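Local coordinates for protein catalase-3 (PDB 4AJ9) that catalyses the breakdown of two molecules of hydrogen peroxide into oxygen and water with heme as cofactor, and so probably protects cells from peroxide toxicity, at residues N139-F144 with L190-S195; A186-F191 with T443-F448; F449-P454 with R517-F522. One frame throughout, in Å; residues are numbered along the deposited sequence.

From the N terminus, contact 1 comes first: the loop 139-144, just after strand 131-138, is met again by helix 187-193, closing an excursion of 45 residues, 20 of them helical and none in a strand, beside the heme pocket. The same helix opens contact 2, which shares Leu-190 and Phe-191 with contact 1 and closes a far longer loop of 251 residues at helix 443-450. Contact 3 starts where that helix ends and closes 62 residues, mostly helix, at 517-522. None nests inside another; they follow one another along the chain, joining the heme-side loop, the helical region and the loop before strand 533-537. Trp-192, Phe-448 and Val-519 touch where the three meet.

Contact 1 of 3, residues N139-F144 with L190-S195; sequences NIPVFF and LFWAMS. With HEM (protoporphyrin IX containing Fe), chain Y; ACT (acetate ion), chain B.
Ile-140 lies opposite Trp-192, their CA atoms 6.7 Å apart, where the irregular loop 139-144 passes the C-terminal part of helix 187-193, and farther along the loop Phe-144 comes level with Leu-190. Trp-192 carries the contact. Pro-141 stands across one face of the indole, pointing CD and CG at the six-membered ring, with CD 3.5 Å from its centroid and only 4° off the normal. This is a CH-pi contact, for which a proline suits because its rigid ring presents polarised C-H groups without a flexible chain. Phe-448 stacks on the opposite face, so the indole is sandwiched. Ile-140 lays its CG2 branch alongside the base of the tryptophan, 3.5 Å from Trp-192 CB, with CD1 near by, while Val-142 CG2 approaches CD1 on the five-membered ring. Phe-144 reaches the helix backbone, its CE1 3.8 Å from Leu-190 N.

Behind this apolar seam the loop turns to the heme. Phe-143 leaves on the side away from the helix; the vinyl carbon HEM CAB lies over one face of its ring, toward the rim, and Phe-144 CD2 over the centre of the other. At the polar end, Asn-139 ND2 donates a bent bond to OXT of an acetate ion (2.8 Å), probably from the crystallisation liquor, while Ser-195 OG and N both grip the Trp-192 carbonyl. The chemistry implies a buried, apolar joint, held by shape and CH-pi contact, that backs a wall of the heme pocket.

Contact 2 of 3, residues A186-F191 with T443-F448; sequences ALHTLF and TQPRLF
His-188 and Pro-445 mark the closest point of a near-parallel helix pair, with CA atoms 4.6 Å apart: helix 187-193 packs on helix 443-450, which belongs to the helical region of the catalase fold. The axes of 187-191 and 443-448 run 17° apart and approach to 8.7 Å.

The first kind of interaction is ring against backbone and proline. With CG anti to the backbone N (chi1 -166°), the imidazole of His-188 swings across to helix 443-450 and lays one face over Gln-444 C and Pro-445 N; Pro-445 CD makes a CH-pi contact with that face. Proline fits the first turn of a helix, where an amide N-H is not needed for the helical bonding, and its CG also packs against the His-188 CA.

The ring carbon CE1 of His-188 also comes within 3.3 Å of Gln-444 OE1, ring and amide planes nearly perpendicular. The polar bonds lead outside: His-188 ND1 to the carbonyl of Thr-294, Gln-444 OE1 to the N-H of Phe-296. Replacing His-188 by an alanine would probably leave the Thr-294 carbonyl without its N-H and open a gap over the Gln-444 to Pro-445 peptide.

Apolar packing completes the interface. Leu-187 CB flanks the proline, and the Phe-191 ring lies near Pro-445 O. The long Phe-448 ring reaches across to Phe-191, its CD2 3.9 Å from Phe-191 CB and its CE2 3.6 Å from Phe-191 O.

Contact 3 of 3, residues F449-P454 with R517-F522; sequences FNSLTP and RGVSIF
Ser-451 and Val-519 touch first, in a contact between a helix-to-helix turn and an irregular loop: 449-454 leaves helix 443-450 and, with Thr-453 as N-cap, starts helix 454-468, while 517-522 belongs to the loop between helix 489-499 and strand 533-537, the first strand in chain order of the parallel sheet.

Every meeting in the first shell is van der Waals in kind. Val-519 CG2 lies 3.6 Å from Ser-451 CB, a place where serine's small side chain admits the valine branch closely. Leu-452 brings its CD2 methyl alongside the loop backbone, 4.0 Å from Val-519 O and close to Ser-520 CA. Ser-520 CB in turn sits near Ser-451 O, and Thr-453 CG2 approaches Ser-520 OG. Phe-522 adds its CB near the threonine, while its ring leads off to Leu-671.

Polar groups of a second shell position these side chains. Ser-451 OG stays beside its own backbone N (chi1 -58°), whence it bonds back to the carbonyl of Leu-447 and also meets the Thr-516 N-H, so Ser-451 ties the helix end to the residue just before 517-522. Glu-456 clasps both segments: its OE1 takes the N-H of Thr-453, in the manner of a capping box, and bonds Ser-520 OG, while OE2 takes the N-H of Ile-521. A carboxylate here would probably also be favoured by the positive end of helix 454-468.

Gly-518 has a positive phi (85°), where a side chain would press on the carbonyl oxygen of Arg-517, so glycine suits this bend. Farther out, Leu-452 packs on Gln-457 and Val-460, and the other methyl of Val-519, CG1, rests 3.4 Å from Trp-192 CH2.

Contact 1 of 3, residues N139-F144 with L190-S195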
loop_
_atom_site.group_PDB
_atom_site.type_symbol
_atom_site.label_atom_id
_atom_site.label_comp_id
_atom_site.label_asym_id
_atom_site.label_seq_id
_atom_site.Cartn_x
_atom_site.Cartn_y
_atom_site.Cartn_z
ATOM N N ASN C 139 -1.210 -31.760 -4.883
ATOM C CA ASN C 139 -1.321 -33.011 -5.636
ATOM C C ASN C 139 -0.647 -34.176 -4.916
ATOM O O ASN C 139 -0.475 -35.254 -5.493
ATOM C CB ASN C 139 -0.738 -32.863 -7.046
ATOM C CG ASN C 139 0.776 -32.875 -7.056
ATOM O OD1 ASN C 139 1.430 -32.326 -6.159
ATOM N ND2 ASN C 139 1.349 -33.536 -8.064
ATOM N N ILE C 140 -0.262 -33.927 -3.663
ATOM C CA ILE C 140 0.384 -34.903 -2.779
ATOM C C ILE C 140 -0.360 -34.846 -1.447
ATOM O O ILE C 140 -0.731 -33.769 -1.001
ATOM C CB ILE C 140 1.857 -34.538 -2.571
ATOM C CG1 ILE C 140 2.642 -34.824 -3.860
ATOM C CG2 ILE C 140 2.454 -35.271 -1.368
ATOM C CD1 ILE C 140 4.044 -34.205 -3.867
ATOM N N PRO C 141 -0.619 -36.015 -0.830
ATOM C CA PRO C 141 -1.593 -36.083 0.270
ATOM C C PRO C 141 -1.033 -35.748 1.642
ATOM O O PRO C 141 -1.794 -35.718 2.603
ATOM C CB PRO C 141 -2.041 -37.551 0.245
ATOM C CG PRO C 141 -0.861 -38.278 -0.304
ATOM C CD PRO C 141 -0.279 -37.350 -1.348
ATOM N N VAL C 142 0.271 -35.521 1.738
ATOM C CA VAL C 142 0.886 -35.208 3.017
ATOM C C VAL C 142 1.758 -33.965 2.885
ATOM O O VAL C 142 2.288 -33.677 1.818
ATOM C CB VAL C 142 1.750 -36.382 3.539
ATOM C CG1 VAL C 142 0.871 -37.591 3.866
ATOM C CG2 VAL C 142 2.837 -36.737 2.514
ATOM N N PHE C 143 1.918 -33.232 3.973
ATOM C CA PHE C 143 2.758 -32.050 3.931
ATOM C C PHE C 143 4.045 -32.215 4.745
ATOM O O PHE C 143 4.149 -33.130 5.551
ATOM C CB PHE C 143 1.985 -30.813 4.362
ATOM C CG PHE C 143 2.570 -29.540 3.821
ATOM C CD1 PHE C 143 2.440 -29.227 2.478
ATOM C CD2 PHE C 143 3.284 -28.692 4.636
ATOM C CE1 PHE C 143 2.989 -28.065 1.967
ATOM C CE2 PHE C 143 3.845 -27.534 4.134
ATOM C CZ PHE C 143 3.702 -27.219 2.796
ATOM N N PHE C 144 5.010 -31.317 4.536
ATOM C CA PHE C 144 6.359 -31.456 5.105
ATOM C C PHE C 144 6.447 -31.338 6.618
ATOM O O PHE C 144 7.334 -31.928 7.244
ATOM C CB PHE C 144 7.308 -30.386 4.547
ATOM C CG PHE C 144 7.587 -30.507 3.076
ATOM C CD1 PHE C 144 8.542 -31.401 2.600
ATOM C CD2 PHE C 144 6.931 -29.695 2.172
ATOM C CE1 PHE C 144 8.821 -31.485 1.238
ATOM C CE2 PHE C 144 7.202 -29.775 0.807
ATOM C CZ PHE C 144 8.147 -30.665 0.343
ATOM N N LEU C 190 8.777 -35.270 0.931
ATOM C CA LEU C 190 9.957 -35.293 0.081
ATOM C C LEU C 190 9.922 -36.484 -0.895
ATOM O O LEU C 190 10.118 -36.316 -2.098
ATOM C CB LEU C 190 11.233 -35.304 0.930
ATOM C CG LEU C 190 12.569 -35.329 0.179
ATOM C CD1 LEU C 190 12.760 -34.090 -0.720
ATOM C CD2 LEU C 190 13.709 -35.468 1.174
ATOM N N PHE C 191 9.658 -37.682 -0.380
ATOM C CA PHE C 191 9.583 -38.881 -1.224
ATOM C C PHE C 191 8.537 -38.735 -2.333
ATOM O O PHE C 191 8.763 -39.133 -3.478
ATOM C CB PHE C 191 9.309 -40.131 -0.368
ATOM C CG PHE C 191 10.557 -40.835 0.097
ATOM C CD1 PHE C 191 11.538 -40.149 0.796
ATOM C CD2 PHE C 191 10.764 -42.173 -0.198
ATOM C CE1 PHE C 191 12.691 -40.790 1.202
ATOM C CE2 PHE C 191 11.918 -42.818 0.206
ATOM C CZ PHE C 191 12.884 -42.125 0.903
ATOM N N TRP C 192 7.385 -38.166 -1.994
ATOM C CA TRP C 192 6.354 -37.921 -2.995
ATOM C C TRP C 192 6.850 -36.926 -4.052
ATOM O O TRP C 192 6.589 -37.090 -5.248
ATOM C CB TRP C 192 5.084 -37.364 -2.347
ATOM C CG TRP C 192 4.192 -38.392 -1.652
ATOM C CD1 TRP C 192 4.320 -38.851 -0.369
ATOM C CD2 TRP C 192 3.028 -39.047 -2.197
ATOM N NE1 TRP C 192 3.316 -39.752 -0.087
ATOM C CE2 TRP C 192 2.511 -39.888 -1.186
ATOM C CE3 TRP C 192 2.370 -38.993 -3.429
ATOM C CZ2 TRP C 192 1.375 -40.678 -1.373
ATOM C CZ3 TRP C 192 1.245 -39.789 -3.620
ATOM C CH2 TRP C 192 0.755 -40.615 -2.591
ATOM N N ALA C 193 7.549 -35.885 -3.605
ATOM C CA ALA C 193 8.042 -34.864 -4.536
ATOM C C ALA C 193 9.153 -35.432 -5.426
ATOM O O ALA C 193 9.369 -34.962 -6.546
ATOM C CB ALA C 193 8.537 -33.627 -3.768
ATOM N N MET C 194 9.858 -36.443 -4.916
ATOM C CA MET C 194 10.893 -37.136 -5.690
ATOM C C MET C 194 10.310 -38.207 -6.613
ATOM O O MET C 194 11.040 -38.814 -7.390
ATOM C CB MET C 194 11.936 -37.770 -4.765
ATOM C CG MET C 194 12.716 -36.778 -3.913
ATOM S SD MET C 194 13.716 -35.658 -4.924
ATOM C CE MET C 194 13.006 -34.065 -4.481
ATOM N N SER C 195 8.998 -38.437 -6.529
ATOM C CA SER C 195 8.336 -39.387 -7.415
ATOM C C SER C 195 7.731 -38.655 -8.609
ATOM O O SER C 195 8.034 -37.473 -8.847
ATOM C CB SER C 195 7.250 -40.169 -6.661
ATOM O OG SER C 195 6.079 -39.375 -6.487
HETATM C CHA HEM Y . -0.777 -20.611 -1.069
HETATM C CHB HEM Y . -1.684 -25.351 -0.433
HETATM C CHC HEM Y . 0.424 -25.126 3.923
HETATM C CHD HEM Y . 0.512 -20.292 3.632
HETATM C C1A HEM Y . -1.169 -21.916 -1.309
HETATM C C2A HEM Y . -1.765 -22.434 -2.534
HETATM C C3A HEM Y . -1.999 -23.747 -2.357
HETATM C C4A HEM Y . -1.582 -24.099 -1.014
HETATM C CMA HEM Y . -2.621 -24.737 -3.372
HETATM C CAA HEM Y . -2.021 -21.609 -3.824
HETATM C CBA HEM Y . -3.476 -21.163 -3.934
HETATM C CGA HEM Y . -3.659 -20.465 -5.256
HETATM O O1A HEM Y . -3.826 -19.221 -5.266
HETATM O O2A HEM Y . -3.628 -21.155 -6.310
HETATM C C1B HEM Y . -1.243 -25.693 0.831
HETATM C C2B HEM Y . -1.442 -26.975 1.484
HETATM C C3B HEM Y . -0.840 -26.926 2.683
HETATM C C4B HEM Y . -0.270 -25.602 2.831
HETATM C CMB HEM Y . -2.203 -28.147 0.823
HETATM C CAB HEM Y . -0.779 -28.006 3.790
HETATM C CBB HEM Y . -1.732 -28.942 3.882
HETATM C C1C HEM Y . 0.547 -23.796 4.245
HETATM C C2C HEM Y . 0.857 -23.258 5.562
HETATM C C3C HEM Y . 0.897 -21.927 5.452
HETATM C C4C HEM Y . 0.571 -21.578 4.093
HETATM C CMC HEM Y . 1.142 -24.092 6.824
HETATM C CAC HEM Y . 1.136 -20.882 6.549
HETATM C CBC HEM Y . 0.719 -21.133 7.791
HETATM C C1D HEM Y . 0.196 -19.923 2.358
HETATM C C2D HEM Y . 0.151 -18.558 1.902
HETATM C C3D HEM Y . -0.248 -18.658 0.437
HETATM C C4D HEM Y . -0.413 -20.067 0.158
HETATM C CMD HEM Y . 0.450 -17.297 2.739
HETATM C CAD HEM Y . -0.456 -17.489 -0.540
HETATM C CBD HEM Y . -1.952 -17.197 -0.568
HETATM C CGD HEM Y . -2.210 -15.981 -1.416
HETATM O O1D HEM Y . -3.361 -15.825 -1.889
HETATM O O2D HEM Y . -1.258 -15.190 -1.641
HETATM N NA HEM Y . -1.080 -22.960 -0.409
HETATM N NB HEM Y . -0.533 -24.888 1.684
HETATM N NC HEM Y . 0.376 -22.739 3.378
HETATM N ND HEM Y . -0.144 -20.780 1.319
HETATM FE FE HEM Y . -0.451 -22.852 1.505
HETATM C C ACT B . 0.483 -36.778 -10.361
HETATM O O ACT B . -0.126 -37.652 -9.712
HETATM O OXT ACT B . 0.633 -35.680 -9.766
HETATM C CH3 ACT B . 0.988 -37.057 -11.758
#

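Contact 2 of 3, residues A186-F191 with T443-F448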
loop_
_atom_site.group_PDB
_atom_site.type_symbol
_atom_site.label_atom_id
_atom_site.label_comp_id
_atom_site.label_asym_id
_atom_site.label_seq_id
_atom_site.Cartn_x
_atom_site.Cartn_y
_atom_site.Cartn_z
ATOM N N ALA C 186 9.643 -33.966 7.323
ATOM C CA ALA C 186 9.617 -33.552 5.916
ATOM C C ALA C 186 9.881 -34.709 4.961
ATOM O O ALA C 186 9.638 -34.598 3.760
ATOM C CB ALA C 186 10.642 -32.422 5.673
ATOM N N LEU C 187 10.358 -35.834 5.484
ATOM C CA LEU C 187 10.807 -36.909 4.597
ATOM C C LEU C 187 9.674 -37.516 3.777
ATOM O O LEU C 187 9.892 -38.019 2.662
ATOM C CB LEU C 187 11.548 -37.993 5.380
ATOM C CG LEU C 187 12.873 -37.508 5.967
ATOM C CD1 LEU C 187 13.383 -38.493 7.005
ATOM C CD2 LEU C 187 13.918 -37.267 4.868
ATOM N N HIS C 188 8.459 -37.469 4.303
ATOM C CA HIS C 188 7.364 -38.134 3.605
ATOM C C HIS C 188 7.013 -37.356 2.349
ATOM O O HIS C 188 7.055 -37.896 1.239
ATOM C CB HIS C 188 6.142 -38.350 4.511
ATOM C CG HIS C 188 5.128 -39.302 3.942
ATOM N ND1 HIS C 188 3.928 -39.578 4.566
ATOM C CD2 HIS C 188 5.136 -40.037 2.802
ATOM C CE1 HIS C 188 3.240 -40.437 3.833
ATOM N NE2 HIS C 188 3.949 -40.729 2.755
ATOM N N THR C 189 6.686 -36.080 2.511
ATOM C CA THR C 189 6.375 -35.259 1.355
ATOM C C THR C 189 7.559 -35.237 0.394
ATOM O O THR C 189 7.376 -35.224 -0.819
ATOM C CB THR C 189 5.967 -33.822 1.764
ATOM O OG1 THR C 189 4.827 -33.886 2.624
ATOM C CG2 THR C 189 5.600 -32.986 0.533
ATOM N N LEU C 190 8.777 -35.270 0.931
ATOM C CA LEU C 190 9.957 -35.293 0.081
ATOM C C LEU C 190 9.922 -36.484 -0.895
ATOM O O LEU C 190 10.118 -36.316 -2.098
ATOM C CB LEU C 190 11.233 -35.304 0.930
ATOM C CG LEU C 190 12.569 -35.329 0.179
ATOM C CD1 LEU C 190 12.760 -34.090 -0.720
ATOM C CD2 LEU C 190 13.709 -35.468 1.174
ATOM N N PHE C 191 9.658 -37.682 -0.380
ATOM C CA PHE C 191 9.583 -38.881 -1.224
ATOM C C PHE C 191 8.537 -38.735 -2.333
ATOM O O PHE C 191 8.763 -39.133 -3.478
ATOM C CB PHE C 191 9.309 -40.131 -0.368
ATOM C CG PHE C 191 10.557 -40.835 0.097
ATOM C CD1 PHE C 191 11.538 -40.149 0.796
ATOM C CD2 PHE C 191 10.764 -42.173 -0.198
ATOM C CE1 PHE C 191 12.691 -40.790 1.202
ATOM C CE2 PHE C 191 11.918 -42.818 0.206
ATOM C CZ PHE C 191 12.884 -42.125 0.903
ATOM N N THR C 443 7.849 -44.358 9.036
ATOM C CA THR C 443 7.013 -45.490 8.658
ATOM C C THR C 443 6.267 -45.242 7.349
ATOM O O THR C 443 6.270 -46.096 6.458
ATOM C CB THR C 443 6.040 -45.881 9.793
ATOM O OG1 THR C 443 6.791 -46.342 10.924
ATOM C CG2 THR C 443 5.092 -46.970 9.334
ATOM N N GLN C 444 5.648 -44.073 7.201
ATOM C CA GLN C 444 4.892 -43.847 5.978
ATOM C C GLN C 444 5.730 -43.548 4.737
ATOM O O GLN C 444 5.371 -43.968 3.643
ATOM C CB GLN C 444 3.749 -42.852 6.184
ATOM C CG GLN C 444 2.641 -43.465 7.000
ATOM C CD GLN C 444 1.309 -42.811 6.760
ATOM O OE1 GLN C 444 1.213 -41.788 6.064
ATOM N NE2 GLN C 444 0.270 -43.381 7.345
ATOM N N PRO C 445 6.846 -42.825 4.896
ATOM C CA PRO C 445 7.723 -42.746 3.725
ATOM C C PRO C 445 8.085 -44.143 3.239
ATOM O O PRO C 445 8.062 -44.399 2.034
ATOM C CB PRO C 445 8.952 -42.019 4.262
ATOM C CG PRO C 445 8.400 -41.118 5.325
ATOM C CD PRO C 445 7.285 -41.922 5.978
ATOM N N ARG C 446 8.404 -45.042 4.167
ATOM C CA ARG C 446 8.647 -46.435 3.794
ATOM C C ARG C 446 7.426 -47.073 3.119
ATOM O O ARG C 446 7.548 -47.694 2.068
ATOM C CB ARG C 446 9.094 -47.258 5.001
ATOM C CG ARG C 446 9.366 -48.721 4.670
ATOM C CD ARG C 446 10.418 -48.865 3.584
ATOM N NE ARG C 446 10.695 -50.275 3.320
ATOM C CZ ARG C 446 11.644 -50.976 3.932
ATOM N NH1 ARG C 446 12.435 -50.391 4.826
ATOM N NH2 ARG C 446 11.815 -52.262 3.631
ATOM N N LEU C 447 6.249 -46.898 3.715
ATOM C CA LEU C 447 5.012 -47.392 3.118
ATOM C C LEU C 447 4.854 -46.931 1.668
ATOM O O LEU C 447 4.460 -47.706 0.792
ATOM C CB LEU C 447 3.804 -46.936 3.950
ATOM C CG LEU C 447 2.405 -47.297 3.445
ATOM C CD1 LEU C 447 2.181 -48.810 3.456
ATOM C CD2 LEU C 447 1.321 -46.596 4.269
ATOM N N PHE C 448 5.146 -45.657 1.422
ATOM C CA PHE C 448 4.975 -45.090 0.093
ATOM C C PHE C 448 5.970 -45.699 -0.895
ATOM O O PHE C 448 5.593 -46.155 -1.975
ATOM C CB PHE C 448 5.116 -43.566 0.148
ATOM C CG PHE C 448 5.184 -42.917 -1.196
ATOM C CD1 PHE C 448 4.036 -42.757 -1.962
ATOM C CD2 PHE C 448 6.395 -42.439 -1.685
ATOM C CE1 PHE C 448 4.093 -42.150 -3.203
ATOM C CE2 PHE C 448 6.464 -41.829 -2.922
ATOM C CZ PHE C 448 5.318 -41.686 -3.687
#

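Contact 3 of 3, residues F449-P454 with R517-F522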
loop_
_atom_site.group_PDB
_atom_site.type_symbol
_atom_site.label_atom_id
_atom_site.label_comp_id
_atom_site.label_asym_id
_atom_site.label_seq_id
_atom_site.Cartn_x
_atom_site.Cartn_y
_atom_site.Cartn_z
ATOM N N PHE C 449 7.237 -45.727 -0.508
ATOM C CA PHE C 449 8.264 -46.314 -1.356
ATOM C C PHE C 449 7.955 -47.789 -1.683
ATOM O O PHE C 449 8.079 -48.218 -2.838
ATOM C CB PHE C 449 9.639 -46.166 -0.707
ATOM C CG PHE C 449 10.762 -46.655 -1.573
ATOM C CD1 PHE C 449 11.316 -45.837 -2.536
ATOM C CD2 PHE C 449 11.255 -47.945 -1.430
ATOM C CE1 PHE C 449 12.352 -46.293 -3.349
ATOM C CE2 PHE C 449 12.288 -48.405 -2.236
ATOM C CZ PHE C 449 12.835 -47.579 -3.194
ATOM N N ASN C 450 7.558 -48.565 -0.673
ATOM C CA ASN C 450 7.171 -49.959 -0.898
ATOM C C ASN C 450 6.074 -50.114 -1.931
ATOM O O ASN C 450 5.937 -51.171 -2.538
ATOM C CB ASN C 450 6.655 -50.616 0.388
ATOM C CG ASN C 450 7.736 -50.857 1.394
ATOM O OD1 ASN C 450 8.919 -50.793 1.073
ATOM N ND2 ASN C 450 7.339 -51.122 2.640
ATOM N N SER C 451 5.259 -49.076 -2.099
ATOM C CA SER C 451 4.019 -49.200 -2.860
ATOM C C SER C 451 4.187 -48.752 -4.308
ATOM O O SER C 451 3.214 -48.647 -5.043
ATOM C CB SER C 451 2.899 -48.406 -2.182
ATOM O OG SER C 451 2.689 -48.861 -0.851
ATOM N N LEU C 452 5.425 -48.483 -4.711
ATOM C CA LEU C 452 5.710 -48.085 -6.085
ATOM C C LEU C 452 6.283 -49.264 -6.868
ATOM O O LEU C 452 6.863 -50.183 -6.278
ATOM C CB LEU C 452 6.712 -46.927 -6.106
ATOM C CG LEU C 452 6.361 -45.654 -5.336
ATOM C CD1 LEU C 452 7.559 -44.716 -5.287
ATOM C CD2 LEU C 452 5.157 -44.950 -5.948
ATOM N N THR C 453 6.131 -49.233 -8.192
ATOM C CA THR C 453 6.747 -50.243 -9.050
ATOM C C THR C 453 8.271 -50.136 -8.989
ATOM O O THR C 453 8.816 -49.120 -8.539
ATOM C CB THR C 453 6.288 -50.124 -10.524
ATOM O OG1 THR C 453 6.939 -49.012 -11.145
ATOM C CG2 THR C 453 4.785 -49.948 -10.615
ATOM N N PRO C 454 8.974 -51.195 -9.416
ATOM C CA PRO C 454 10.437 -51.198 -9.324
ATOM C C PRO C 454 11.114 -50.028 -10.049
ATOM O O PRO C 454 12.048 -49.452 -9.499
ATOM C CB PRO C 454 10.820 -52.526 -9.982
ATOM C CG PRO C 454 9.646 -53.413 -9.707
ATOM C CD PRO C 454 8.443 -52.511 -9.821
ATOM N N ARG C 517 -2.550 -49.248 -1.829
ATOM C CA ARG C 517 -2.955 -48.941 -3.191
ATOM C C ARG C 517 -3.143 -47.450 -3.401
ATOM O O ARG C 517 -3.270 -46.681 -2.446
ATOM C CB ARG C 517 -4.275 -49.639 -3.530
ATOM C CG ARG C 517 -5.493 -49.087 -2.771
ATOM C CD ARG C 517 -6.777 -49.747 -3.276
ATOM N NE ARG C 517 -7.990 -49.227 -2.647
ATOM C CZ ARG C 517 -8.733 -49.906 -1.775
ATOM N NH1 ARG C 517 -8.384 -51.138 -1.425
ATOM N NH2 ARG C 517 -9.829 -49.359 -1.256
ATOM N N GLY C 518 -3.187 -47.048 -4.660
ATOM C CA GLY C 518 -3.597 -45.697 -4.989
ATOM C C GLY C 518 -2.516 -44.633 -4.934
ATOM O O GLY C 518 -2.829 -43.448 -5.051
ATOM N N VAL C 519 -1.253 -45.024 -4.762
ATOM C CA VAL C 519 -0.195 -44.017 -4.694
ATOM C C VAL C 519 0.757 -44.070 -5.888
ATOM O O VAL C 519 1.541 -43.137 -6.121
ATOM C CB VAL C 519 0.579 -44.067 -3.343
ATOM C CG1 VAL C 519 -0.382 -43.832 -2.169
ATOM C CG2 VAL C 519 1.287 -45.381 -3.186
ATOM N N SER C 520 0.681 -45.158 -6.650
ATOM C CA SER C 520 1.513 -45.322 -7.843
ATOM C C SER C 520 0.941 -44.589 -9.065
ATOM O O SER C 520 -0.274 -44.475 -9.224
ATOM C CB SER C 520 1.703 -46.810 -8.165
ATOM O OG SER C 520 2.251 -47.001 -9.464
ATOM N N ILE C 521 1.823 -44.091 -9.925
ATOM C CA ILE C 521 1.392 -43.485 -11.181
ATOM C C ILE C 521 1.568 -44.490 -12.314
ATOM O O ILE C 521 0.670 -44.700 -13.133
ATOM C CB ILE C 521 2.204 -42.209 -11.494
ATOM C CG1 ILE C 521 1.868 -41.097 -10.488
ATOM C CG2 ILE C 521 1.933 -41.740 -12.920
ATOM C CD1 ILE C 521 2.865 -39.955 -10.501
ATOM N N PHE C 522 2.731 -45.131 -12.328
ATOM C CA PHE C 522 3.147 -45.965 -13.451
ATOM C C PHE C 522 2.602 -47.401 -13.435
ATOM O O PHE C 522 2.771 -48.142 -14.403
ATOM C CB PHE C 522 4.674 -45.968 -13.550
ATOM C CG PHE C 522 5.247 -44.628 -13.884
ATOM C CD1 PHE C 522 5.240 -44.172 -15.182
ATOM C CD2 PHE C 522 5.766 -43.817 -12.894
ATOM C CE1 PHE C 522 5.757 -42.933 -15.498
ATOM C CE2 PHE C 522 6.286 -42.577 -13.203
ATOM C CZ PHE C 522 6.280 -42.137 -14.511
#